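Local coordinates for protein lectin (Pleurotus ostreatus, PDB 6T0Q) that binds calcium and N-acetylgalactosamine, and probably galactose, as a lectin built from beta-sandwich domains resembling carbohydrate-binding modules, at residues F102-P107 with V228-T233; C16-T21 with C66-T71; K220-C225 with I294-G299; H80-N85 with A129-H134. All blocks are in the same frame, centred on the assembly; numbering follows the deposited sequence.

Contact 1 of 4, residues F102-P107 with V228-T233; sequences FVALQP and VAVCAT. With NAG (2-acetamido-2-deoxy-beta-D-glucopyranose), chain C.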
loop_
_atom_site.group_PDB
_atom_site.type_symbol
_atom_site.label_atom_id
_atom_site.label_comp_id
_atom_site.label_asym_id
_atom_site.label_seq_id
_atom_site.Cartn_x
_atom_site.Cartn_y
_atom_site.Cartn_z
ATOM N N PHE A 102 7.638 13.843 -17.936
ATOM C CA PHE A 102 7.617 14.114 -16.497
ATOM C C PHE A 102 8.553 13.142 -15.792
ATOM O O PHE A 102 8.619 11.969 -16.171
ATOM C CB PHE A 102 6.197 13.968 -15.911
ATOM C CG PHE A 102 5.160 14.822 -16.597
ATOM C CD1 PHE A 102 4.483 14.353 -17.708
ATOM C CD2 PHE A 102 4.864 16.091 -16.120
ATOM C CE1 PHE A 102 3.528 15.137 -18.348
ATOM C CE2 PHE A 102 3.903 16.886 -16.748
ATOM C CZ PHE A 102 3.237 16.410 -17.861
ATOM N N VAL A 103 9.268 13.610 -14.765
ATOM C CA VAL A 103 10.291 12.768 -14.137
ATOM C C VAL A 103 10.541 13.246 -12.709
ATOM O O VAL A 103 10.506 14.449 -12.419
ATOM C CB VAL A 103 11.595 12.759 -14.976
ATOM C CG1 VAL A 103 12.299 14.117 -14.908
ATOM C CG2 VAL A 103 12.536 11.632 -14.514
ATOM N N ALA A 104 10.788 12.285 -11.816
ATOM C CA ALA A 104 11.303 12.567 -10.479
ATOM C C ALA A 104 12.789 12.919 -10.538
ATOM O O ALA A 104 13.517 12.481 -11.430
ATOM C CB ALA A 104 11.105 11.360 -9.555
ATOM N N LEU A 105 13.246 13.699 -9.560
ATOM C CA LEU A 105 14.604 14.231 -9.584
ATOM C C LEU A 105 15.348 13.869 -8.307
ATOM O O LEU A 105 14.744 13.595 -7.267
ATOM C CB LEU A 105 14.601 15.757 -9.751
ATOM C CG LEU A 105 14.034 16.257 -11.081
ATOM C CD1 LEU A 105 14.098 17.783 -11.112
ATOM C CD2 LEU A 105 14.813 15.646 -12.247
ATOM N N GLN A 106 16.676 13.887 -8.405
ATOM C CA GLN A 106 17.524 13.855 -7.225
ATOM C C GLN A 106 17.494 15.215 -6.528
ATOM O O GLN A 106 17.270 16.244 -7.170
ATOM C CB GLN A 106 18.959 13.490 -7.608
ATOM C CG GLN A 106 19.102 12.059 -8.121
ATOM C CD GLN A 106 20.400 11.830 -8.867
ATOM O OE1 GLN A 106 21.201 12.753 -9.058
ATOM N NE2 GLN A 106 20.612 10.601 -9.300
ATOM N N PRO A 107 17.723 15.248 -5.214
ATOM C CA PRO A 107 17.533 16.509 -4.474
ATOM C C PRO A 107 18.529 17.619 -4.801
ATOM O O PRO A 107 18.131 18.791 -4.786
ATOM C CB PRO A 107 17.648 16.070 -3.005
ATOM C CG PRO A 107 18.339 14.737 -3.050
ATOM C CD PRO A 107 17.872 14.095 -4.311
ATOM N N VAL A 228 8.689 4.123 -4.991
ATOM C CA VAL A 228 8.599 5.377 -4.248
ATOM C C VAL A 228 8.002 6.409 -5.199
ATOM O O VAL A 228 8.678 6.865 -6.131
ATOM C CB VAL A 228 9.963 5.843 -3.710
ATOM C CG1 VAL A 228 9.857 7.234 -3.099
ATOM C CG2 VAL A 228 10.511 4.840 -2.666
ATOM N N ALA A 229 6.733 6.752 -4.983
ATOM C CA ALA A 229 6.052 7.751 -5.786
ATOM C C ALA A 229 6.471 9.144 -5.342
ATOM O O ALA A 229 6.792 9.369 -4.172
ATOM C CB ALA A 229 4.537 7.598 -5.657
ATOM N N VAL A 230 6.465 10.082 -6.286
ATOM C CA VAL A 230 7.021 11.408 -6.028
ATOM C C VAL A 230 5.998 12.506 -6.312
ATOM O O VAL A 230 5.529 13.176 -5.384
ATOM C CB VAL A 230 8.305 11.618 -6.850
ATOM C CG1 VAL A 230 8.841 13.029 -6.643
ATOM C CG2 VAL A 230 9.367 10.578 -6.446
ATOM N N CYS A 231 5.639 12.699 -7.593
ATOM C CA CYS A 231 4.739 13.766 -8.022
ATOM C C CYS A 231 3.645 13.161 -8.890
ATOM O O CYS A 231 3.859 12.138 -9.546
ATOM C CB CYS A 231 5.481 14.890 -8.852
ATOM S SG CYS A 231 6.700 15.932 -7.899
ATOM N N ALA A 232 2.469 13.798 -8.895
ATOM C CA ALA A 232 1.434 13.466 -9.864
ATOM C C ALA A 232 0.989 14.727 -10.586
ATOM O O ALA A 232 0.977 15.824 -10.014
ATOM C CB ALA A 232 0.214 12.797 -9.228
ATOM N N THR A 233 0.655 14.555 -11.856
ATOM C CA THR A 233 -0.007 15.577 -12.651
ATOM C C THR A 233 -1.381 15.046 -13.017
ATOM O O THR A 233 -1.500 13.899 -13.458
ATOM C CB THR A 233 0.801 15.901 -13.902
ATOM O OG1 THR A 233 2.139 16.243 -13.510
ATOM C CG2 THR A 233 0.169 17.086 -14.661
HETATM C C1 NAG C . 6.939 7.211 -18.805
HETATM C C2 NAG C . 7.293 8.284 -19.847
HETATM C C3 NAG C . 7.417 7.657 -21.255
HETATM C C4 NAG C . 8.273 6.393 -21.258
HETATM C C5 NAG C . 7.828 5.443 -20.149
HETATM C C6 NAG C . 8.737 4.239 -19.996
HETATM C C7 NAG C . 6.502 10.612 -19.532
HETATM C C8 NAG C . 5.328 11.534 -19.665
HETATM N N2 NAG C . 6.281 9.331 -19.864
HETATM O O3 NAG C . 7.983 8.601 -22.158
HETATM O O4 NAG C . 8.376 5.775 -22.486
HETATM O O5 NAG C . 7.858 6.136 -18.895
HETATM O O6 NAG C . 10.069 4.627 -19.681
HETATM O O7 NAG C . 7.584 11.004 -19.146
#
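F102 lays the CD2–CE2 side of its ring against the hydroxyl of T233, with CE2 of F102 3.7 Å from OG1 of T233. The hydroxyl approaches the ring obliquely and the two side chains cross at about a right angle, so this is a van der Waals contact between the hydroxyl and two ring carbons. A chi1 of -55° sets the F102 ring beside its own backbone N, the same N that binds the sugar, and so keeps the ring next to the acetamido group. The other side of the ring meets sugar: the acetamido methyl C8 of NAG sits in the ring plane, 3.5 Å from CD1 of F102. The same acetamido group accepts a nearly straight hydrogen bond, F102 N to NAG O7 at 3.1 Å and 167°, and so is held by backbone and ring edge together. The sugar belongs to a glycan whose pocket also includes N301, which opens an N-E-T sequon, consistent with an N-linked chain.

Two residues along, the second patch is wholly apolar. CB of A104 lies 3.6 Å from CG2 of V230 and 4.0 Å from its CG1, seated on the isopropyl group. The segments run roughly antiparallel, 162° apart, yet no hydrogen bond joins them. F102 also packs on L293 and T295, while V230 reaches V68 and T295. The contact therefore lies where two sheets abut: strand 98-104, an outermost strand paired with 67-76, rests against strand 229-239, which lies between 261-265 and 287-296.

Contact 2 of 4, residues C16-T21 with C66-T71; sequences CKITAT and CSVCAT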
loop_
_atom_site.group_PDB
_atom_site.type_symbol
_atom_site.label_atom_id
_atom_site.label_comp_id
_atom_site.label_asym_id
_atom_site.label_seq_id
_atom_site.Cartn_x
_atom_site.Cartn_y
_atom_site.Cartn_z
ATOM N N CYS A 16 15.200 17.024 1.840
ATOM C CA CYS A 16 14.449 18.154 2.373
ATOM C C CYS A 16 13.003 17.766 2.656
ATOM O O CYS A 16 12.412 16.932 1.963
ATOM C CB CYS A 16 14.429 19.348 1.407
ATOM S SG CYS A 16 16.012 20.061 0.910
ATOM N N LYS A 17 12.438 18.404 3.675
ATOM C CA LYS A 17 11.008 18.333 3.935
ATOM C C LYS A 17 10.240 19.016 2.807
ATOM O O LYS A 17 10.597 20.119 2.384
ATOM C CB LYS A 17 10.705 19.005 5.274
ATOM C CG LYS A 17 9.252 19.326 5.524
ATOM C CD LYS A 17 8.565 18.203 6.248
ATOM C CE LYS A 17 7.372 18.724 7.024
ATOM N NZ LYS A 17 6.544 17.612 7.551
ATOM N N ILE A 18 9.189 18.369 2.310
ATOM C CA ILE A 18 8.405 18.925 1.211
ATOM C C ILE A 18 7.248 19.721 1.799
ATOM O O ILE A 18 6.293 19.152 2.330
ATOM C CB ILE A 18 7.908 17.835 0.257
ATOM C CG1 ILE A 18 9.105 17.160 -0.411
ATOM C CG2 ILE A 18 6.980 18.437 -0.793
ATOM C CD1 ILE A 18 8.724 16.044 -1.337
ATOM N N THR A 19 7.341 21.044 1.721
ATOM C CA THR A 19 6.245 21.907 2.125
ATOM C C THR A 19 5.371 22.333 0.947
ATOM O O THR A 19 4.325 22.950 1.163
ATOM C CB THR A 19 6.789 23.148 2.855
ATOM O OG1 THR A 19 7.692 23.850 1.996
ATOM C CG2 THR A 19 7.531 22.752 4.140
ATOM N N ALA A 20 5.768 22.016 -0.287
ATOM C CA ALA A 20 4.897 22.249 -1.437
ATOM C C ALA A 20 3.604 21.458 -1.284
ATOM O O ALA A 20 3.611 20.320 -0.807
ATOM C CB ALA A 20 5.607 21.842 -2.729
ATOM N N THR A 21 2.493 22.060 -1.693
ATOM C CA THR A 21 1.173 21.442 -1.662
ATOM C C THR A 21 0.539 21.513 -3.044
ATOM O O THR A 21 1.018 22.249 -3.913
ATOM C CB THR A 21 0.273 22.145 -0.635
ATOM O OG1 THR A 21 0.190 23.536 -0.965
ATOM C CG2 THR A 21 0.818 21.955 0.787
ATOM N N CYS A 66 15.698 21.605 -2.207
ATOM C CA CYS A 66 15.862 20.333 -2.891
ATOM C C CYS A 66 14.947 20.290 -4.104
ATOM O O CYS A 66 13.780 20.687 -4.022
ATOM C CB CYS A 66 15.516 19.152 -1.975
ATOM S SG CYS A 66 16.661 18.850 -0.602
ATOM N N SER A 67 15.465 19.786 -5.213
ATOM C CA SER A 67 14.619 19.536 -6.365
ATOM C C SER A 67 13.813 18.265 -6.128
ATOM O O SER A 67 14.285 17.318 -5.487
ATOM C CB SER A 67 15.457 19.417 -7.632
ATOM O OG SER A 67 16.591 18.609 -7.413
ATOM N N VAL A 68 12.583 18.261 -6.624
ATOM C CA VAL A 68 11.642 17.168 -6.408
ATOM C C VAL A 68 11.293 16.467 -7.719
ATOM O O VAL A 68 11.418 15.248 -7.836
ATOM C CB VAL A 68 10.370 17.678 -5.697
ATOM C CG1 VAL A 68 9.339 16.546 -5.559
ATOM C CG2 VAL A 68 10.722 18.273 -4.339
ATOM N N CYS A 69 10.854 17.227 -8.716
ATOM C CA CYS A 69 10.426 16.644 -9.979
ATOM C C CYS A 69 10.457 17.740 -11.032
ATOM O O CYS A 69 10.655 18.917 -10.718
ATOM C CB CYS A 69 9.031 16.015 -9.855
ATOM S SG CYS A 69 7.747 17.140 -9.251
ATOM N N ALA A 70 10.270 17.339 -12.296
ATOM C CA ALA A 70 10.384 18.273 -13.411
ATOM C C ALA A 70 9.311 18.007 -14.448
ATOM O O ALA A 70 8.964 16.852 -14.711
ATOM C CB ALA A 70 11.746 18.184 -14.116
ATOM N N THR A 71 8.810 19.092 -15.038
ATOM C CA THR A 71 8.017 19.055 -16.257
ATOM C C THR A 71 8.943 19.402 -17.417
ATOM O O THR A 71 9.604 20.444 -17.386
ATOM C CB THR A 71 6.861 20.049 -16.177
ATOM O OG1 THR A 71 5.998 19.691 -15.090
ATOM C CG2 THR A 71 6.078 20.066 -17.479
#
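C16 and C66 are joined by a disulfide, SG of C16 to SG of C66 at 2.0 Å. Its chi3 of 68° is positive, which makes the bridge right-handed. The two halves are built much alike: each sulfur stands beside its own backbone N and anti to the carbonyl carbon, with chi1 of C16 at -59°. In this form the CB atoms of C16 and C66 come within 3.6 Å of each other, and their CA atoms lie 5.9 Å apart.

Two residues on, the chains have diverged, and a hydrophobic pair spans the gap. The CA–CB bond of I18 does not aim at V68; its long branch makes the reach instead. With chi2 at 178° that branch is fully extended and carries CD1 of I18 to 4.2 Å from CG2 of V68, a light methyl-to-methyl touch. V68 also packs on V230 and C231. Together with C69 it faces H134 as a classic beta bulge, near the start of strand 67-76, where it pairs with strand 126-135.

No hydrogen bond links the two segments directly; T19, A20 and C66 all bond instead to the backbone of S136, which therefore serves both sides. K17 forms a long, weak ion pair with D326 of the second subunit. The covalent bridge thus fixes the irregular N-terminal segment to the start of strand 67-76 where noncovalent contact is slight, an oxidised linkage consistent with a protein made with a signal peptide.

Contact 3 of 4, residues K220-C225 with I294-G299; sequences KTVNQC and ITYSDG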
loop_
_atom_site.group_PDB
_atom_site.type_symbol
_atom_site.label_atom_id
_atom_site.label_comp_id
_atom_site.label_asym_id
_atom_site.label_seq_id
_atom_site.Cartn_x
_atom_site.Cartn_y
_atom_site.Cartn_z
ATOM N N LYS A 220 -10.055 6.113 -6.946
ATOM C CA LYS A 220 -9.006 5.288 -7.534
ATOM C C LYS A 220 -7.777 5.350 -6.639
ATOM O O LYS A 220 -7.321 6.441 -6.281
ATOM C CB LYS A 220 -8.658 5.748 -8.954
ATOM C CG LYS A 220 -7.491 4.996 -9.600
ATOM C CD LYS A 220 -7.882 3.577 -10.018
ATOM C CE LYS A 220 -6.696 2.885 -10.685
ATOM N NZ LYS A 220 -7.012 1.489 -11.054
ATOM N N THR A 221 -7.249 4.186 -6.275
ATOM C CA THR A 221 -6.054 4.090 -5.449
ATOM C C THR A 221 -4.896 3.534 -6.265
ATOM O O THR A 221 -5.067 2.584 -7.030
ATOM C CB THR A 221 -6.306 3.191 -4.235
ATOM O OG1 THR A 221 -7.318 3.786 -3.423
ATOM C CG2 THR A 221 -5.028 3.015 -3.402
ATOM N N VAL A 222 -3.719 4.126 -6.106
ATOM C CA VAL A 222 -2.488 3.570 -6.654
ATOM C C VAL A 222 -1.596 3.201 -5.476
ATOM O O VAL A 222 -1.350 4.031 -4.595
ATOM C CB VAL A 222 -1.787 4.555 -7.612
ATOM C CG1 VAL A 222 -0.509 3.932 -8.177
ATOM C CG2 VAL A 222 -2.744 4.943 -8.757
ATOM N N ASN A 223 -1.126 1.953 -5.453
ATOM C CA ASN A 223 -0.354 1.489 -4.293
ATOM C C ASN A 223 0.690 0.496 -4.808
ATOM O O ASN A 223 0.498 -0.718 -4.788
ATOM C CB ASN A 223 -1.273 0.877 -3.231
ATOM C CG ASN A 223 -0.518 0.220 -2.079
ATOM O OD1 ASN A 223 -0.964 -0.802 -1.552
ATOM N ND2 ASN A 223 0.608 0.805 -1.674
ATOM N N GLN A 224 1.811 1.032 -5.298
ATOM C CA GLN A 224 2.960 0.206 -5.681
ATOM C C GLN A 224 3.884 0.133 -4.468
ATOM O O GLN A 224 4.781 0.958 -4.298
ATOM C CB GLN A 224 3.673 0.787 -6.901
ATOM C CG GLN A 224 2.775 1.045 -8.109
ATOM C CD GLN A 224 2.340 -0.229 -8.821
ATOM O OE1 GLN A 224 2.891 -1.302 -8.590
ATOM N NE2 GLN A 224 1.349 -0.106 -9.703
ATOM N N CYS A 225 3.663 -0.865 -3.603
ATOM C CA CYS A 225 4.369 -0.890 -2.322
ATOM C C CYS A 225 5.869 -1.145 -2.451
ATOM O O CYS A 225 6.577 -1.012 -1.453
ATOM C CB CYS A 225 3.747 -1.928 -1.372
ATOM S SG CYS A 225 3.542 -3.606 -2.027
ATOM N N ILE A 294 1.875 9.593 -12.611
ATOM C CA ILE A 294 2.621 9.552 -11.363
ATOM C C ILE A 294 4.079 9.263 -11.695
ATOM O O ILE A 294 4.366 8.358 -12.485
ATOM C CB ILE A 294 2.043 8.481 -10.423
ATOM C CG1 ILE A 294 0.632 8.880 -9.985
ATOM C CG2 ILE A 294 2.938 8.268 -9.236
ATOM C CD1 ILE A 294 -0.159 7.720 -9.416
ATOM N N THR A 295 4.996 10.027 -11.106
ATOM C CA THR A 295 6.421 9.781 -11.292
ATOM C C THR A 295 6.983 9.006 -10.108
ATOM O O THR A 295 6.563 9.192 -8.963
ATOM C CB THR A 295 7.200 11.093 -11.461
ATOM O OG1 THR A 295 6.955 11.939 -10.340
ATOM C CG2 THR A 295 6.765 11.838 -12.737
ATOM N N TYR A 296 7.952 8.142 -10.397
ATOM C CA TYR A 296 8.625 7.338 -9.387
ATOM C C TYR A 296 10.104 7.701 -9.299
ATOM O O TYR A 296 10.705 8.183 -10.264
ATOM C CB TYR A 296 8.470 5.846 -9.690
ATOM C CG TYR A 296 7.042 5.395 -9.498
ATOM C CD1 TYR A 296 6.546 5.137 -8.224
ATOM C CD2 TYR A 296 6.183 5.259 -10.583
ATOM C CE1 TYR A 296 5.237 4.740 -8.030
ATOM C CE2 TYR A 296 4.855 4.859 -10.406
ATOM C CZ TYR A 296 4.391 4.606 -9.123
ATOM O OH TYR A 296 3.090 4.205 -8.920
ATOM N N SER A 297 10.692 7.437 -8.121
ATOM C CA SER A 297 12.067 7.854 -7.854
ATOM C C SER A 297 13.084 7.130 -8.724
ATOM O O SER A 297 14.212 7.614 -8.855
ATOM C CB SER A 297 12.422 7.626 -6.380
ATOM O OG SER A 297 12.413 6.239 -6.097
ATOM N N ASP A 298 12.735 5.984 -9.310
ATOM C CA ASP A 298 13.653 5.296 -10.211
ATOM C C ASP A 298 13.567 5.815 -11.644
ATOM O O ASP A 298 14.119 5.190 -12.554
ATOM C CB ASP A 298 13.398 3.780 -10.189
ATOM C CG ASP A 298 12.003 3.408 -10.704
ATOM O OD1 ASP A 298 11.223 4.318 -11.075
ATOM O OD2 ASP A 298 11.681 2.199 -10.734
ATOM N N GLY A 299 12.881 6.935 -11.870
ATOM C CA GLY A 299 12.738 7.482 -13.202
ATOM C C GLY A 299 11.561 6.952 -13.993
ATOM O O GLY A 299 11.252 7.511 -15.054
HETATM O O HOH W 1 2.486 3.982 -6.061
#
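Y296 and Q224 meet where the tyrosine side chain comes to its end. From Y296 the CA–CB bond is directed at segment 220-225, and chi1 of -69° places CG beside the backbone N, so the ring projects across the gap between two strands. One ring face is covered by CG2 of I294, 3.9 Å above the Y296 plane and offset to the rim. Farther out, CZ of Y296 is 4.0 Å from CG of Q224. The OH of Y296 meets two aliphatic carbons: CG of Q224 lies 3.3 Å away, coming obliquely to the ring, and CG1 of V222 lies at 3.7 Å. A water in the ring plane donates to OH of Y296 at 2.9 Å and accepts from N of Q224 at 3.1 Å, bridging the two segments. The phenol is also hydrogen-bonded to E302 OE1, so this buried oxygen has two polar partners. Q224 bends at chi2, and its amide stands almost perpendicular to the tyrosine ring, the planes 86° apart; NE2 bonds weakly to the same E302. Next to Q224 in the chain, C225 is disulfide-bonded to C225 of the second subunit.

Below this polar end the contact is aliphatic. V222 and I294 meet tip to tip, CG2 of V222 at 3.9 Å from CD1 of I294. Residues Y296 to G299 form a type I turn, closed by G299 N to Y296 O at 3.0 Å. It connects strand 287-296 to 301-305 in a beta hairpin, and strand 214-222 faces that hairpin from the other sheet of a beta sandwich.

Contact 4 of 4, residues H80-N85 with A129-H134; sequences HTFYVN and ASILVH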
loop_
_atom_site.group_PDB
_atom_site.type_symbol
_atom_site.label_atom_id
_atom_site.label_comp_id
_atom_site.label_asym_id
_atom_site.label_seq_id
_atom_site.Cartn_x
_atom_site.Cartn_y
_atom_site.Cartn_z
ATOM N N HIS A 80 15.046 12.526 -31.091
ATOM C CA HIS A 80 15.769 12.614 -29.826
ATOM C C HIS A 80 15.431 11.437 -28.918
ATOM O O HIS A 80 14.356 10.835 -29.009
ATOM C CB HIS A 80 15.438 13.909 -29.078
ATOM C CG HIS A 80 13.987 14.027 -28.717
ATOM N ND1 HIS A 80 13.079 14.712 -29.496
ATOM C CD2 HIS A 80 13.281 13.523 -27.675
ATOM C CE1 HIS A 80 11.881 14.637 -28.943
ATOM N NE2 HIS A 80 11.976 13.918 -27.838
ATOM N N THR A 81 16.363 11.152 -28.008
ATOM C CA THR A 81 16.132 10.299 -26.847
ATOM C C THR A 81 16.565 11.070 -25.610
ATOM O O THR A 81 17.680 11.594 -25.574
ATOM C CB THR A 81 16.921 8.986 -26.950
ATOM O OG1 THR A 81 16.631 8.369 -28.207
ATOM C CG2 THR A 81 16.533 8.032 -25.819
ATOM N N PHE A 82 15.699 11.129 -24.602
ATOM C CA PHE A 82 15.908 11.965 -23.426
ATOM C C PHE A 82 16.193 11.087 -22.212
ATOM O O PHE A 82 15.417 10.169 -21.914
ATOM C CB PHE A 82 14.667 12.828 -23.164
ATOM C CG PHE A 82 14.940 14.072 -22.363
ATOM C CD1 PHE A 82 15.214 13.999 -21.004
ATOM C CD2 PHE A 82 14.889 15.327 -22.968
ATOM C CE1 PHE A 82 15.459 15.162 -20.264
ATOM C CE2 PHE A 82 15.131 16.488 -22.238
ATOM C CZ PHE A 82 15.419 16.409 -20.891
ATOM N N TYR A 83 17.286 11.386 -21.503
ATOM C CA TYR A 83 17.703 10.635 -20.322
ATOM C C TYR A 83 17.783 11.549 -19.105
ATOM O O TYR A 83 18.205 12.706 -19.213
ATOM C CB TYR A 83 19.072 9.994 -20.516
ATOM C CG TYR A 83 19.185 9.029 -21.672
ATOM C CD1 TYR A 83 19.539 9.477 -22.940
ATOM C CD2 TYR A 83 18.984 7.669 -21.485
ATOM C CE1 TYR A 83 19.668 8.600 -23.996
ATOM C CE2 TYR A 83 19.115 6.777 -22.541
ATOM C CZ TYR A 83 19.462 7.254 -23.789
ATOM O OH TYR A 83 19.590 6.389 -24.842
ATOM N N VAL A 84 17.425 11.018 -17.937
ATOM C CA VAL A 84 17.578 11.754 -16.687
ATOM C C VAL A 84 18.283 10.852 -15.682
ATOM O O VAL A 84 17.768 9.782 -15.332
ATOM C CB VAL A 84 16.233 12.251 -16.135
ATOM C CG1 VAL A 84 16.455 12.984 -14.810
ATOM C CG2 VAL A 84 15.561 13.196 -17.162
ATOM N N ASN A 85 19.465 11.280 -15.233
ATOM C CA ASN A 85 20.279 10.512 -14.290
ATOM C C ASN A 85 20.484 9.085 -14.783
ATOM O O ASN A 85 20.411 8.123 -14.018
ATOM C CB ASN A 85 19.659 10.536 -12.893
ATOM C CG ASN A 85 19.654 11.923 -12.303
ATOM O OD1 ASN A 85 20.648 12.646 -12.417
ATOM N ND2 ASN A 85 18.532 12.325 -11.702
ATOM N N ALA A 129 14.995 22.048 -25.450
ATOM C CA ALA A 129 14.226 21.565 -24.315
ATOM C C ALA A 129 14.117 22.659 -23.264
ATOM O O ALA A 129 14.996 23.515 -23.148
ATOM C CB ALA A 129 14.851 20.307 -23.698
ATOM N N SER A 130 12.999 22.643 -22.538
ATOM C CA SER A 130 12.837 23.335 -21.268
ATOM C C SER A 130 12.600 22.304 -20.182
ATOM O O SER A 130 11.832 21.355 -20.371
ATOM C CB SER A 130 11.650 24.325 -21.256
ATOM O OG SER A 130 12.017 25.562 -21.840
ATOM N N ILE A 131 13.225 22.528 -19.038
ATOM C CA ILE A 131 13.120 21.656 -17.876
ATOM C C ILE A 131 12.628 22.535 -16.736
ATOM O O ILE A 131 13.399 23.328 -16.181
ATOM C CB ILE A 131 14.467 21.004 -17.542
ATOM C CG1 ILE A 131 15.024 20.296 -18.781
ATOM C CG2 ILE A 131 14.340 20.069 -16.336
ATOM C CD1 ILE A 131 16.532 20.070 -18.703
ATOM N N LEU A 132 11.350 22.430 -16.394
ATOM C CA LEU A 132 10.792 23.210 -15.297
ATOM C C LEU A 132 10.884 22.366 -14.029
ATOM O O LEU A 132 10.125 21.404 -13.859
ATOM C CB LEU A 132 9.354 23.626 -15.587
ATOM C CG LEU A 132 8.619 24.368 -14.462
ATOM C CD1 LEU A 132 9.346 25.651 -14.084
ATOM C CD2 LEU A 132 7.188 24.670 -14.890
ATOM N N VAL A 133 11.814 22.727 -13.147
ATOM C CA VAL A 133 12.091 21.970 -11.928
ATOM C C VAL A 133 11.241 22.530 -10.797
ATOM O O VAL A 133 11.222 23.741 -10.570
ATOM C CB VAL A 133 13.587 22.041 -11.568
ATOM C CG1 VAL A 133 13.840 21.440 -10.177
ATOM C CG2 VAL A 133 14.440 21.343 -12.622
ATOM N N HIS A 134 10.556 21.653 -10.072
ATOM C CA HIS A 134 9.815 22.036 -8.877
ATOM C C HIS A 134 10.618 21.645 -7.646
ATOM O O HIS A 134 11.142 20.527 -7.575
ATOM C CB HIS A 134 8.442 21.375 -8.869
ATOM C CG HIS A 134 7.645 21.692 -10.091
ATOM N ND1 HIS A 134 6.972 22.884 -10.246
ATOM C CD2 HIS A 134 7.465 21.002 -11.242
ATOM C CE1 HIS A 134 6.385 22.902 -11.429
ATOM N NE2 HIS A 134 6.669 21.772 -12.054
#
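F82 touches A129 and I131 with the rim of its ring and approaches the two unequally. The closer approach is CE2 of F82 to CB of A129, at 4.1 Å; CZ of F82 stands off at 4.4 Å from CD1 of I131. Both methyl groups lie near the ring plane, so the strand is met edge-on. The ring gets there because CG is anti to the backbone N, chi1 -157°, and lies beside the carbonyl carbon. Tighter still is the local neighbour on its own strand: CG2 of V84 sits in the ring plane, 3.7 Å from CE1 of F82.

The CA atoms of F82 and A129 are 9.8 Å apart, a separation of facing sheets in a beta sandwich and not of paired strands. Strand 79-84, between 87-94 and 109-118, supplies one layer; strand 126-135, between 67-76 and 140-144, supplies the other. F112 and I114 from the first layer and I72 from the second also pack on F82, and F112 touches I131 too. S130, between the two partners of F82, is buried as well, but its CA–CB bond points away from F82 and its OG is hydrogen-bonded to L29 O.

The outer side of strand 79-84 is looser. T81 and Y83, which flank F82 in sequence, are partly exposed, and the Y83 side chain packs on Q161 of a loop.

How the contacts relate
From the N terminus, contact 2 closes first, bringing the start of strand 67-76 back to residues 16-21 across 44 intervening residues. Contact 4 opens next, at 80-85, and before it closes at 129-134 contact 1 has begun at 102-107, so these two cross. Contact 1 in turn closes at 228-233, after contact 3 has opened at 220-225, and crosses that one as well; none is nested. Contacts 3 and 4 each join the two layers of a separate sandwich, while contact 1 unites the sandwiches. The C69–C231 disulfide ties contact 2 to contact 1, and strands 67-76 and 126-135 pair between contacts 2 and 4. Contacts 2 and 3 both touch the second subunit.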